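Local coordinates for Rpb7-binding protein seb1 (Schizosaccharomyces pombe 972h-, PDB 5MDT), which probably promotes transcription termination by binding RNA polymerase II, through its CTD-interacting domain, and nascent RNA, at residues Val37-Asn40 with Ala41-Val44. Sequence-based numbering, arbitrary orientation.
Sequences VSEN and AQFV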
loop_
_atom_site.group_PDB
_atom_site.type_symbol
_atom_site.label_atom_id
_atom_site.label_comp_id
_atom_site.label_asym_id
_atom_site.label_seq_id
_atom_site.Cartn_x
_atom_site.Cartn_y
_atom_site.Cartn_z
ATOM N N VAL A 37 -13.804 4.569 -6.527
ATOM C CA VAL A 37 -13.773 3.171 -6.080
ATOM C C VAL A 37 -14.090 2.143 -7.183
ATOM O O VAL A 37 -13.500 1.067 -7.161
ATOM C CB VAL A 37 -14.658 2.943 -4.819
ATOM C CG1 VAL A 37 -16.150 2.918 -5.148
ATOM C CG2 VAL A 37 -14.241 1.671 -4.093
ATOM N N SER A 38 -15.002 2.448 -8.144
ATOM C CA SER A 38 -15.291 1.463 -9.193
ATOM C C SER A 38 -14.070 1.166 -10.061
ATOM O O SER A 38 -14.017 0.113 -10.700
ATOM C CB SER A 38 -16.463 1.898 -10.070
ATOM O OG SER A 38 -16.182 3.123 -10.729
ATOM N N GLU A 39 -13.079 2.081 -10.050
ATOM C CA GLU A 39 -11.848 1.921 -10.820
ATOM C C GLU A 39 -10.690 1.461 -9.951
ATOM O O GLU A 39 -9.547 1.634 -10.339
ATOM C CB GLU A 39 -11.503 3.229 -11.565
ATOM C CG GLU A 39 -12.513 3.579 -12.655
ATOM C CD GLU A 39 -12.563 2.639 -13.847
ATOM O OE1 GLU A 39 -11.511 2.423 -14.492
ATOM O OE2 GLU A 39 -13.672 2.154 -14.165
ATOM N N ASN A 40 -10.972 0.820 -8.795
ATOM C CA ASN A 40 -9.919 0.392 -7.859
ATOM C C ASN A 40 -8.841 -0.494 -8.514
ATOM O O ASN A 40 -7.688 -0.404 -8.117
ATOM C CB ASN A 40 -10.489 -0.248 -6.597
ATOM C CG ASN A 40 -11.169 -1.573 -6.816
ATOM O OD1 ASN A 40 -10.508 -2.614 -6.960
ATOM N ND2 ASN A 40 -12.501 -1.575 -6.775
ATOM N N ALA A 41 -9.190 -1.289 -9.559
ATOM C CA ALA A 41 -8.135 -2.097 -10.214
ATOM C C ALA A 41 -7.064 -1.190 -10.787
ATOM O O ALA A 41 -5.893 -1.555 -10.722
ATOM C CB ALA A 41 -8.749 -2.941 -11.336
ATOM N N GLN A 42 -7.455 -0.020 -11.366
ATOM C CA GLN A 42 -6.487 0.923 -11.979
ATOM C C GLN A 42 -5.594 1.556 -10.921
ATOM O O GLN A 42 -4.391 1.650 -11.095
ATOM C CB GLN A 42 -7.224 2.041 -12.772
ATOM C CG GLN A 42 -8.123 1.561 -13.914
ATOM C CD GLN A 42 -7.342 0.788 -14.981
ATOM O OE1 GLN A 42 -6.178 1.068 -15.244
ATOM N NE2 GLN A 42 -7.918 -0.275 -15.500
ATOM N N PHE A 43 -6.182 2.001 -9.825
ATOM C CA PHE A 43 -5.397 2.651 -8.760
ATOM C C PHE A 43 -4.448 1.656 -8.097
ATOM O O PHE A 43 -3.273 1.979 -7.903
ATOM C CB PHE A 43 -6.399 3.239 -7.745
ATOM C CG PHE A 43 -7.117 4.469 -8.285
ATOM C CD1 PHE A 43 -8.277 4.348 -9.045
ATOM C CD2 PHE A 43 -6.613 5.738 -8.064
ATOM C CE1 PHE A 43 -8.912 5.484 -9.570
ATOM C CE2 PHE A 43 -7.265 6.876 -8.565
ATOM C CZ PHE A 43 -8.412 6.744 -9.307
ATOM N N VAL A 44 -4.916 0.438 -7.776
ATOM C CA VAL A 44 -4.041 -0.569 -7.157
ATOM C C VAL A 44 -2.873 -0.944 -8.139
ATOM O O VAL A 44 -1.696 -0.935 -7.740
ATOM C CB VAL A 44 -4.815 -1.802 -6.612
ATOM C CG1 VAL A 44 -3.849 -2.852 -6.045
ATOM C CG2 VAL A 44 -5.823 -1.368 -5.529
HETATM O O HOH W 1 -11.799 -1.575 -10.881
HETATM O O HOH W 2 -10.840 -0.819 -14.104
#
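The start of helix 40-53 in the all-helical CTD-interacting domain is where E39, at the N-cap position, meets Q42 and F43. E39 O accepts from Q42 N at 2.9 Å, the donor standing 42° out of the carbonyl plane, and weakly from F43 N. The first strong i to i+4 bond follows, V44 N to N40 O, 2.9 Å and nearly straight. Water 1 accepts from A41 N and donates to S38 O, satisfying an amide of the first turn. On the exposed side, E39 and Q42 run alongside each other with carboxylate and amide planes 16° apart; E39 OE1 lies 3.5 Å from Q42 CG, and water 2 links OE1, weakly, to Q42 NE2. The F43 ring turns an edge to this corner, its CD1 3.3 Å from E39 O.

N40 folds back over the preceding turn: with CG between backbone N and carbonyl carbon (chi1 68°), ND2 reaches V37 O at 2.9 Å, a carbonyl that N40 N also uses. ND2 also donates to D89 O, and OD1 accepts from K98; a leucine here would probably leave K98 without this acceptor and V37 O with one donor fewer. Around the turn, F43 packs on helices 4-16 and 23-35, meeting F7 edge-to-face, while V44 faces helices 59-79 and 92-113 through F73 and I102.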